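Long-range contacts in congerin-2 (Conger myriaster, PDB 1IS3), which binds beta-galactosides as a homodimeric galectin of the conger eel and carries lactose in its sugar site in this crystal: residues I9-G14 with I90-H95; T28-N33 with M45-S50; F78-G83 with I99-G104. All blocks are in the same frame, centred on the assembly; numbering follows the deposited sequence.

Contact 1: I9-G14 with I90-H95; sequences IPFKLG and ITFDTH
Phe92 drives the edge of its ring into the face of Phe11, and this T-shaped pair is the heart of the contact between the 9-14 and 90-95 segments. The two rings stand at 90° with their centroids 4.9 Å apart. CE1 of Phe92 lies over the centre of the Phe11 ring, while its CD1 comes within 3.7 Å of CZ of Phe11. Different first torsions bring them together: Phe11 holds CG anti to its amide nitrogen (chi1 178°), whereas Phe92 tucks CG between its own nitrogen and carbonyl carbon (chi1 65°).

The Phe92 ring also turns an edge to the backbone, where the carbonyl oxygen of Phe11 lies in its plane, 3.4 Å from CZ. Leu13 reaches across the same ring at about a right angle, its CD1 branch 3.3 Å from CE2 of Phe92, a short approach for two carbons, on a side chain whose chi1 is not staggered; that methyl goes on to touch CG2 of Thr94. At the other end, CG2 of Ile90 rests against CE2 of Phe11.

No direct hydrogen bond joins the segments, whose strands 10-12 and 90-92 belong to the two different sheets of the galectin sandwich. One water mediates instead, accepting from N of Phe92 and in place to donate to O of Lys12. Phe118 adds a further edge-to-face partner for Phe92. Cohesion between the sheets at this margin therefore comes from aromatic and aliphatic side chains, with polar backbone groups linked through solvent.

Contact 2: T28-N33 with M45-S50; sequences TRFSIN and MDHRFS. With GAL (beta-D-galactopyranose), chain B; BGC (beta-D-glucopyranose), chain C.
Part of the beta-galactoside site of the galectin fold stands on an antiparallel hairpin, strands 29-34 and 40-48, with sugar-binding side chains on one face and core side chains on the other. Phe30 pairs with His47 and Ile32 with Met45 as hydrogen-bonded pairs; Arg29 with Arg48 and Ser31 with Asp46 are the non-hydrogen-bonded ones. Beyond the strand end, O of Thr28 accepts from N of both Phe49 and Ser50.

On the sugar face, OD2 of Asp46 is gripped by three N-H groups. Arg29 comes side-on, its guanidinium steeply inclined to the carboxylate. Its NE sits at 3.0 Å on the syn lone pair of OD2, and its NH1 meets OD2 at 2.9 Å from above the carboxylate plane. NE of Arg48 takes the anti side of OD2 at 2.8 Å, its side chain extended from CG to NE. The shared carboxylate probably offsets part of the charge of the two arginines, and its bonds hold their guanidinium groups in place, with NH1 of Arg29 aimed almost straight at O3 of galactose (169°). NH1 of Arg48 binds O4 and O5 of galactose, and its NH2 donates to O3 of glucose at 2.7 Å. His44, Asn61, Tyr51 and Glu72 add further hydrogen bonds to the lactose.

On the core face, Phe30 and His47 form an offset stack, planes 11° apart, with CZ of Phe30 over the centre of the imidazole. Phe86 stacks on Phe30 as well. CD1 of Ile32 meets CE1 of His47. With CG of His47 beside its backbone nitrogen (chi1 -54°), ND1 can reach across to the neighbouring strand and give O of Phe30, already held by N of His47, a second hydrogen bond at 3.1 Å, from above the carbonyl plane.

Contact 3: F78-G83 with I99-G104; sequences FPFTKG and IQLSNG
Pro79 and Leu101 meet where a loop without regular structure, 78-83, comes up against the end of strand 96-100. The buried side is apolar: CD of Pro79 touches CD1 of Leu101 at 4.0 Å, the two side chains crossing at about a right angle, and the other methyl of Leu101, CD2, lies at the edge of the Phe80 ring near CZ. An inverse gamma turn centred on Pro79 bends the loop at this point.

The exposed side is more polar, and there a water fills in between the segments, in place to donate to O of Pro79 and hydrogen-bonded to OG of Ser102, each at 2.9 Å. Asn103 lays its amide across the proline ring, OD1 standing 3.5 Å from CG of Pro79 in van der Waals contact, while ND2 donates to OE2 of Glu105. Ser102 and Asn103 are the middle residues of a type I turn from Leu101 to Gly104, closed by N of Gly104 on O of Leu101.

Inward, Phe80 lies between the two sheets, touching Leu58 of strand 57-64 and Phe86 of strand 85-92, so the loop lies against both sheets, beside the turn that joins strands 96-100 and 106-110.

The three contacts sample different parts of one beta sandwich. Contact 2 carries the lactose site, and contact 3 backs it from the core side: their centres are about 12 Å apart, and CD2 of His47 lies 3.5 Å from CZ of Phe80, while CE of Met45 reaches CD2 of Leu101 at 3.7 Å. Contact 1 sits about 22 Å from contact 2 and 21 Å from contact 3, between centres, away from the sugar and near the second subunit, whose Leu129 packs on Ile9 and Pro10. Ile90 ties it to both others, with CD1 at 4.2 Å from CG2 of Ile32 and CG1 at 4.2 Å from CG1 of Ile99.

Contact 1: I9-G14 with I90-H95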
loop_
_atom_site.group_PDB
_atom_site.type_symbol
_atom_site.label_atom_id
_atom_site.label_comp_id
_atom_site.label_asym_id
_atom_site.label_seq_id
_atom_site.Cartn_x
_atom_site.Cartn_y
_atom_site.Cartn_z
ATOM N N ILE A 9 -1.332 7.276 -0.496
ATOM C CA ILE A 9 0.083 7.410 -0.623
ATOM C C ILE A 9 0.178 7.799 -2.105
ATOM O O ILE A 9 0.086 6.931 -2.993
ATOM C CB ILE A 9 0.810 6.074 -0.318
ATOM C CG1 ILE A 9 0.431 5.582 1.097
ATOM C CG2 ILE A 9 2.320 6.302 -0.475
ATOM C CD1 ILE A 9 0.930 4.175 1.472
ATOM N N PRO A 10 0.321 9.091 -2.408
ATOM C CA PRO A 10 0.210 9.600 -3.768
ATOM C C PRO A 10 1.145 8.909 -4.763
ATOM O O PRO A 10 2.354 8.860 -4.531
ATOM C CB PRO A 10 0.480 11.091 -3.628
ATOM C CG PRO A 10 0.050 11.396 -2.192
ATOM C CD PRO A 10 0.587 10.184 -1.456
ATOM N N PHE A 11 0.611 8.358 -5.867
ATOM C CA PHE A 11 1.411 7.825 -6.981
ATOM C C PHE A 11 1.510 9.003 -7.962
ATOM O O PHE A 11 0.566 9.380 -8.651
ATOM C CB PHE A 11 0.682 6.638 -7.606
ATOM C CG PHE A 11 1.352 5.978 -8.816
ATOM C CD1 PHE A 11 2.726 6.085 -9.081
ATOM C CD2 PHE A 11 0.562 5.197 -9.670
ATOM C CE1 PHE A 11 3.284 5.417 -10.171
ATOM C CE2 PHE A 11 1.122 4.524 -10.766
ATOM C CZ PHE A 11 2.474 4.639 -11.004
ATOM N N LYS A 12 2.666 9.643 -7.945
ATOM C CA LYS A 12 2.942 10.868 -8.688
ATOM C C LYS A 12 3.806 10.606 -9.905
ATOM O O LYS A 12 4.481 9.575 -10.023
ATOM C CB LYS A 12 3.654 11.870 -7.759
ATOM C CG LYS A 12 2.716 12.156 -6.588
ATOM C CD LYS A 12 3.532 12.642 -5.447
ATOM C CE LYS A 12 3.890 14.070 -5.744
ATOM N NZ LYS A 12 5.318 14.292 -5.508
ATOM N N LEU A 13 3.726 11.581 -10.815
ATOM C CA LEU A 13 4.546 11.663 -12.018
ATOM C C LEU A 13 5.998 11.340 -11.694
ATOM O O LEU A 13 6.614 11.938 -10.794
ATOM C CB LEU A 13 4.417 13.074 -12.537
ATOM C CG LEU A 13 3.920 13.456 -13.927
ATOM C CD1 LEU A 13 2.576 12.902 -14.303
ATOM C CD2 LEU A 13 3.754 14.977 -13.885
ATOM N N GLY A 14 6.519 10.290 -12.336
ATOM C CA GLY A 14 7.920 9.963 -12.138
ATOM C C GLY A 14 8.185 8.872 -11.101
ATOM O O GLY A 14 9.326 8.418 -10.980
ATOM N N ILE A 90 4.338 -0.124 -13.366
ATOM C CA ILE A 90 3.633 0.966 -14.009
ATOM C C ILE A 90 4.326 2.286 -13.683
ATOM O O ILE A 90 4.752 2.516 -12.537
ATOM C CB ILE A 90 2.149 0.986 -13.514
ATOM C CG1 ILE A 90 1.475 -0.347 -13.808
ATOM C CG2 ILE A 90 1.393 2.164 -14.162
ATOM C CD1 ILE A 90 0.098 -0.514 -13.153
ATOM N N THR A 91 4.481 3.145 -14.673
ATOM C CA THR A 91 4.907 4.516 -14.456
ATOM C C THR A 91 4.071 5.360 -15.434
ATOM O O THR A 91 3.356 4.783 -16.278
ATOM C CB THR A 91 6.439 4.666 -14.727
ATOM O OG1 THR A 91 7.050 3.597 -14.051
ATOM C CG2 THR A 91 7.031 5.985 -14.233
ATOM N N PHE A 92 4.119 6.690 -15.355
ATOM C CA PHE A 92 3.309 7.485 -16.248
ATOM C C PHE A 92 3.832 8.898 -16.350
ATOM O O PHE A 92 4.602 9.353 -15.480
ATOM C CB PHE A 92 1.838 7.514 -15.759
ATOM C CG PHE A 92 1.589 8.210 -14.425
ATOM C CD1 PHE A 92 1.708 7.500 -13.232
ATOM C CD2 PHE A 92 1.261 9.584 -14.388
ATOM C CE1 PHE A 92 1.506 8.161 -12.014
ATOM C CE2 PHE A 92 1.059 10.231 -13.166
ATOM C CZ PHE A 92 1.184 9.520 -11.983
ATOM N N ASP A 93 3.500 9.561 -17.462
ATOM C CA ASP A 93 3.724 10.990 -17.494
ATOM C C ASP A 93 2.360 11.608 -17.764
ATOM O O ASP A 93 1.370 10.873 -17.738
ATOM C CB ASP A 93 4.725 11.374 -18.580
ATOM C CG ASP A 93 4.446 10.910 -19.996
ATOM O OD1 ASP A 93 5.433 10.782 -20.710
ATOM O OD2 ASP A 93 3.298 10.676 -20.366
ATOM N N THR A 94 2.240 12.896 -18.148
ATOM C CA THR A 94 0.877 13.433 -18.312
ATOM C C THR A 94 0.121 12.956 -19.518
ATOM O O THR A 94 -1.069 13.191 -19.663
ATOM C CB THR A 94 0.811 14.964 -18.384
ATOM O OG1 THR A 94 1.767 15.372 -19.352
ATOM C CG2 THR A 94 0.933 15.579 -16.982
ATOM N N HIS A 95 0.829 12.272 -20.406
ATOM C CA HIS A 95 0.191 11.771 -21.613
ATOM C C HIS A 95 -0.032 10.278 -21.716
ATOM O O HIS A 95 -0.956 9.853 -22.420
ATOM C CB HIS A 95 0.992 12.175 -22.839
ATOM C CG HIS A 95 0.922 13.674 -23.011
ATOM N ND1 HIS A 95 1.881 14.576 -22.815
ATOM C CD2 HIS A 95 -0.245 14.337 -23.320
ATOM C CE1 HIS A 95 1.322 15.765 -22.980
ATOM N NE2 HIS A 95 0.048 15.603 -23.284
HETATM O O HOH W 1 4.735 7.820 -12.579
#

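Contact 2: T28-N33 with M45-S50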
loop_
_atom_site.group_PDB
_atom_site.type_symbol
_atom_site.label_atom_id
_atom_site.label_comp_id
_atom_site.label_asym_id
_atom_site.label_seq_id
_atom_site.Cartn_x
_atom_site.Cartn_y
_atom_site.Cartn_z
ATOM N N THR A 28 -11.610 -16.138 -13.514
ATOM C CA THR A 28 -12.376 -15.645 -14.663
ATOM C C THR A 28 -11.584 -14.403 -15.193
ATOM O O THR A 28 -11.224 -14.304 -16.375
ATOM C CB THR A 28 -13.742 -15.534 -13.877
ATOM O OG1 THR A 28 -14.759 -16.216 -14.601
ATOM C CG2 THR A 28 -13.969 -14.158 -13.427
ATOM N N ARG A 29 -11.270 -13.432 -14.316
ATOM C CA ARG A 29 -10.573 -12.186 -14.639
ATOM C C ARG A 29 -10.134 -11.497 -13.345
ATOM O O ARG A 29 -10.710 -11.728 -12.267
ATOM C CB ARG A 29 -11.505 -11.244 -15.422
ATOM C CG ARG A 29 -12.757 -10.927 -14.618
ATOM C CD ARG A 29 -13.934 -10.337 -15.358
ATOM N NE ARG A 29 -13.744 -8.956 -15.664
ATOM C CZ ARG A 29 -14.645 -7.980 -15.423
ATOM N NH1 ARG A 29 -14.320 -6.760 -15.789
ATOM N NH2 ARG A 29 -15.815 -8.135 -14.825
ATOM N N PHE A 30 -9.144 -10.646 -13.400
ATOM C CA PHE A 30 -8.815 -9.788 -12.254
ATOM C C PHE A 30 -8.309 -8.477 -12.861
ATOM O O PHE A 30 -7.836 -8.452 -14.011
ATOM C CB PHE A 30 -7.732 -10.373 -11.335
ATOM C CG PHE A 30 -6.309 -10.431 -11.872
ATOM C CD1 PHE A 30 -5.900 -11.524 -12.658
ATOM C CD2 PHE A 30 -5.409 -9.381 -11.595
ATOM C CE1 PHE A 30 -4.592 -11.560 -13.180
ATOM C CE2 PHE A 30 -4.115 -9.433 -12.116
ATOM C CZ PHE A 30 -3.709 -10.517 -12.914
ATOM N N SER A 31 -8.373 -7.368 -12.133
ATOM C CA SER A 31 -7.861 -6.117 -12.681
ATOM C C SER A 31 -6.934 -5.383 -11.727
ATOM O O SER A 31 -7.062 -5.572 -10.515
ATOM C CB SER A 31 -9.014 -5.181 -13.055
ATOM O OG SER A 31 -9.908 -4.830 -12.008
ATOM N N ILE A 32 -6.067 -4.542 -12.271
ATOM C CA ILE A 32 -5.265 -3.618 -11.491
ATOM C C ILE A 32 -5.852 -2.233 -11.874
ATOM O O ILE A 32 -6.063 -1.915 -13.066
ATOM C CB ILE A 32 -3.766 -3.729 -11.896
ATOM C CG1 ILE A 32 -3.234 -5.139 -11.539
ATOM C CG2 ILE A 32 -2.960 -2.594 -11.206
ATOM C CD1 ILE A 32 -1.902 -5.510 -12.307
ATOM N N ASN A 33 -6.081 -1.379 -10.880
ATOM C CA ASN A 33 -6.790 -0.112 -11.088
ATOM C C ASN A 33 -6.031 1.041 -10.436
ATOM O O ASN A 33 -5.605 0.872 -9.286
ATOM C CB ASN A 33 -8.189 -0.190 -10.464
ATOM C CG ASN A 33 -8.995 -1.318 -11.062
ATOM O OD1 ASN A 33 -9.519 -1.158 -12.154
ATOM N ND2 ASN A 33 -9.069 -2.498 -10.463
ATOM N N MET A 45 -6.809 -2.108 -15.874
ATOM C CA MET A 45 -6.166 -3.087 -16.724
ATOM C C MET A 45 -6.788 -4.427 -16.310
ATOM O O MET A 45 -6.507 -4.981 -15.223
ATOM C CB MET A 45 -4.705 -3.029 -16.424
ATOM C CG MET A 45 -3.964 -4.060 -17.207
ATOM S SD MET A 45 -2.222 -4.009 -16.693
ATOM C CE MET A 45 -1.639 -4.666 -18.209
ATOM N N ASP A 46 -7.678 -4.967 -17.133
ATOM C CA ASP A 46 -8.379 -6.177 -16.807
ATOM C C ASP A 46 -7.723 -7.353 -17.520
ATOM O O ASP A 46 -7.368 -7.270 -18.702
ATOM C CB ASP A 46 -9.830 -5.986 -17.219
ATOM C CG ASP A 46 -10.780 -6.970 -16.578
ATOM O OD1 ASP A 46 -10.523 -7.456 -15.487
ATOM O OD2 ASP A 46 -11.813 -7.267 -17.168
ATOM N N HIS A 47 -7.534 -8.447 -16.796
ATOM C CA HIS A 47 -6.835 -9.623 -17.284
ATOM C C HIS A 47 -7.907 -10.683 -17.426
ATOM O O HIS A 47 -8.395 -11.192 -16.408
ATOM C CB HIS A 47 -5.759 -10.110 -16.289
ATOM C CG HIS A 47 -4.765 -9.043 -15.876
ATOM N ND1 HIS A 47 -5.037 -7.952 -15.139
ATOM C CD2 HIS A 47 -3.418 -9.071 -16.111
ATOM C CE1 HIS A 47 -3.907 -7.317 -14.905
ATOM N NE2 HIS A 47 -2.955 -8.005 -15.492
ATOM N N ARG A 48 -8.324 -10.994 -18.659
ATOM C CA ARG A 48 -9.481 -11.867 -18.846
ATOM C C ARG A 48 -9.079 -13.252 -19.312
ATOM O O ARG A 48 -8.597 -13.420 -20.445
ATOM C CB ARG A 48 -10.431 -11.247 -19.868
ATOM C CG ARG A 48 -11.069 -9.962 -19.332
ATOM C CD ARG A 48 -11.888 -9.207 -20.393
ATOM N NE ARG A 48 -12.413 -7.945 -19.845
ATOM C CZ ARG A 48 -13.354 -7.172 -20.411
ATOM N NH1 ARG A 48 -13.767 -6.035 -19.823
ATOM N NH2 ARG A 48 -13.851 -7.524 -21.585
ATOM N N PHE A 49 -9.273 -14.228 -18.420
ATOM C CA PHE A 49 -9.025 -15.621 -18.751
ATOM C C PHE A 49 -10.243 -16.135 -19.486
ATOM O O PHE A 49 -10.092 -16.752 -20.550
ATOM C CB PHE A 49 -8.808 -16.468 -17.510
ATOM C CG PHE A 49 -7.486 -16.040 -16.897
ATOM C CD1 PHE A 49 -7.468 -14.983 -15.960
ATOM C CD2 PHE A 49 -6.286 -16.662 -17.319
ATOM C CE1 PHE A 49 -6.246 -14.545 -15.456
ATOM C CE2 PHE A 49 -5.062 -16.207 -16.794
ATOM C CZ PHE A 49 -5.042 -15.155 -15.872
ATOM N N SER A 50 -11.436 -15.909 -18.916
ATOM C CA SER A 50 -12.678 -16.229 -19.618
ATOM C C SER A 50 -13.760 -15.283 -19.107
ATOM O O SER A 50 -14.184 -15.352 -17.949
ATOM C CB SER A 50 -13.074 -17.710 -19.373
ATOM O OG SER A 50 -14.147 -18.169 -20.208
HETATM C C1 GAL B . -16.732 -4.225 -19.180
HETATM C C2 GAL B . -16.648 -4.822 -17.781
HETATM C C3 GAL B . -16.063 -3.817 -16.800
HETATM C C4 GAL B . -14.727 -3.284 -17.326
HETATM C C5 GAL B . -14.934 -2.722 -18.726
HETATM C C6 GAL B . -13.658 -2.209 -19.338
HETATM O O2 GAL B . -17.943 -5.197 -17.352
HETATM O O3 GAL B . -15.875 -4.440 -15.539
HETATM O O4 GAL B . -13.748 -4.317 -17.356
HETATM O O5 GAL B . -15.448 -3.744 -19.600
HETATM O O6 GAL B . -13.908 -1.627 -20.604
HETATM C C2 BGC C . -17.363 -5.292 -23.807
HETATM C C3 BGC C . -16.837 -5.660 -22.420
HETATM C C4 BGC C . -17.545 -4.809 -21.371
HETATM C C5 BGC C . -19.068 -4.984 -21.504
HETATM C C6 BGC C . -19.843 -4.082 -20.567
HETATM C C1 BGC C . -18.875 -5.493 -23.833
HETATM O O1 BGC C . -19.368 -5.122 -25.075
HETATM O O2 BGC C . -16.750 -6.110 -24.794
HETATM O O3 BGC C . -15.438 -5.448 -22.362
HETATM O O4 BGC C . -17.127 -5.224 -20.058
HETATM O O5 BGC C . -19.492 -4.659 -22.844
HETATM O O6 BGC C . -19.498 -2.719 -20.774
#

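Contact 3: F78-G83 with I99-G104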
loop_
_atom_site.group_PDB
_atom_site.type_symbol
_atom_site.label_atom_id
_atom_site.label_comp_id
_atom_site.label_asym_id
_atom_site.label_seq_id
_atom_site.Cartn_x
_atom_site.Cartn_y
_atom_site.Cartn_z
ATOM N N PHE A 78 -0.417 -11.813 -23.368
ATOM C CA PHE A 78 -1.048 -12.361 -22.203
ATOM C C PHE A 78 -0.142 -13.420 -21.598
ATOM O O PHE A 78 -0.451 -14.616 -21.650
ATOM C CB PHE A 78 -2.404 -12.944 -22.615
ATOM C CG PHE A 78 -3.375 -13.089 -21.445
ATOM C CD1 PHE A 78 -3.642 -14.352 -20.894
ATOM C CD2 PHE A 78 -3.997 -11.948 -20.924
ATOM C CE1 PHE A 78 -4.539 -14.467 -19.818
ATOM C CE2 PHE A 78 -4.884 -12.068 -19.853
ATOM C CZ PHE A 78 -5.154 -13.324 -19.303
ATOM N N PRO A 79 0.957 -13.058 -20.945
ATOM C CA PRO A 79 1.857 -14.019 -20.316
ATOM C C PRO A 79 1.343 -14.402 -18.910
ATOM O O PRO A 79 2.105 -14.307 -17.931
ATOM C CB PRO A 79 3.188 -13.266 -20.342
ATOM C CG PRO A 79 2.748 -11.854 -19.998
ATOM C CD PRO A 79 1.521 -11.700 -20.885
ATOM N N PHE A 80 0.093 -14.799 -18.735
ATOM C CA PHE A 80 -0.445 -15.049 -17.416
ATOM C C PHE A 80 -0.945 -16.476 -17.393
ATOM O O PHE A 80 -1.510 -16.924 -18.399
ATOM C CB PHE A 80 -1.631 -14.107 -17.105
ATOM C CG PHE A 80 -1.223 -12.652 -17.166
ATOM C CD1 PHE A 80 -0.556 -12.071 -16.088
ATOM C CD2 PHE A 80 -1.436 -11.916 -18.335
ATOM C CE1 PHE A 80 -0.085 -10.748 -16.195
ATOM C CE2 PHE A 80 -0.967 -10.612 -18.426
ATOM C CZ PHE A 80 -0.290 -10.024 -17.369
ATOM N N THR A 81 -0.762 -17.182 -16.282
ATOM C CA THR A 81 -1.296 -18.505 -16.112
ATOM C C THR A 81 -2.065 -18.580 -14.800
ATOM O O THR A 81 -1.581 -18.095 -13.771
ATOM C CB THR A 81 -0.145 -19.530 -16.128
ATOM O OG1 THR A 81 0.475 -19.422 -17.399
ATOM C CG2 THR A 81 -0.616 -20.968 -15.938
ATOM N N LYS A 82 -3.259 -19.171 -14.792
ATOM C CA LYS A 82 -4.008 -19.381 -13.554
ATOM C C LYS A 82 -3.188 -20.220 -12.559
ATOM O O LYS A 82 -2.546 -21.198 -12.958
ATOM C CB LYS A 82 -5.313 -20.111 -13.852
ATOM C CG LYS A 82 -6.306 -19.254 -14.652
ATOM C CD LYS A 82 -7.659 -19.924 -14.937
ATOM C CE LYS A 82 -7.511 -20.989 -16.009
ATOM N NZ LYS A 82 -8.762 -21.677 -16.256
ATOM N N GLY A 83 -3.188 -19.805 -11.288
ATOM C CA GLY A 83 -2.447 -20.450 -10.223
ATOM C C GLY A 83 -1.001 -19.954 -10.114
ATOM O O GLY A 83 -0.279 -20.319 -9.158
ATOM N N ILE A 99 3.177 0.454 -18.970
ATOM C CA ILE A 99 2.990 -0.762 -18.200
ATOM C C ILE A 99 3.985 -1.802 -18.702
ATOM O O ILE A 99 4.109 -1.985 -19.923
ATOM C CB ILE A 99 1.524 -1.261 -18.379
ATOM C CG1 ILE A 99 0.497 -0.233 -17.933
ATOM C CG2 ILE A 99 1.322 -2.490 -17.513
ATOM C CD1 ILE A 99 -0.718 -0.226 -18.869
ATOM N N GLN A 100 4.670 -2.501 -17.799
ATOM C CA GLN A 100 5.577 -3.567 -18.196
ATOM C C GLN A 100 5.099 -4.839 -17.535
ATOM O O GLN A 100 4.793 -4.872 -16.338
ATOM C CB GLN A 100 6.987 -3.249 -17.775
ATOM C CG GLN A 100 7.919 -4.346 -18.321
ATOM C CD GLN A 100 9.308 -3.837 -18.715
ATOM O OE1 GLN A 100 9.965 -4.381 -19.615
ATOM N NE2 GLN A 100 9.835 -2.761 -18.108
ATOM N N LEU A 101 4.904 -5.874 -18.351
ATOM C CA LEU A 101 4.381 -7.166 -17.901
ATOM C C LEU A 101 5.506 -8.075 -17.361
ATOM O O LEU A 101 6.692 -7.741 -17.500
ATOM C CB LEU A 101 3.625 -7.845 -19.072
ATOM C CG LEU A 101 2.601 -6.975 -19.803
ATOM C CD1 LEU A 101 2.009 -7.748 -20.957
ATOM C CD2 LEU A 101 1.515 -6.518 -18.816
ATOM N N SER A 102 5.143 -9.232 -16.765
ATOM C CA SER A 102 6.087 -10.213 -16.169
ATOM C C SER A 102 7.178 -10.682 -17.130
ATOM O O SER A 102 8.339 -10.844 -16.732
ATOM C CB SER A 102 5.369 -11.504 -15.676
ATOM O OG SER A 102 4.086 -11.348 -15.048
ATOM N N ASN A 103 6.840 -10.864 -18.421
ATOM C CA ASN A 103 7.806 -11.336 -19.415
ATOM C C ASN A 103 8.588 -10.211 -20.088
ATOM O O ASN A 103 9.347 -10.474 -21.027
ATOM C CB ASN A 103 7.087 -12.145 -20.483
ATOM C CG ASN A 103 6.117 -11.297 -21.304
ATOM O OD1 ASN A 103 5.662 -10.214 -20.886
ATOM N ND2 ASN A 103 5.730 -11.745 -22.495
ATOM N N GLY A 104 8.430 -8.947 -19.664
ATOM C CA GLY A 104 9.176 -7.848 -20.255
ATOM C C GLY A 104 8.401 -7.138 -21.349
ATOM O O GLY A 104 8.812 -6.077 -21.788
HETATM O O HOH W 2 2.727 -13.941 -15.149
#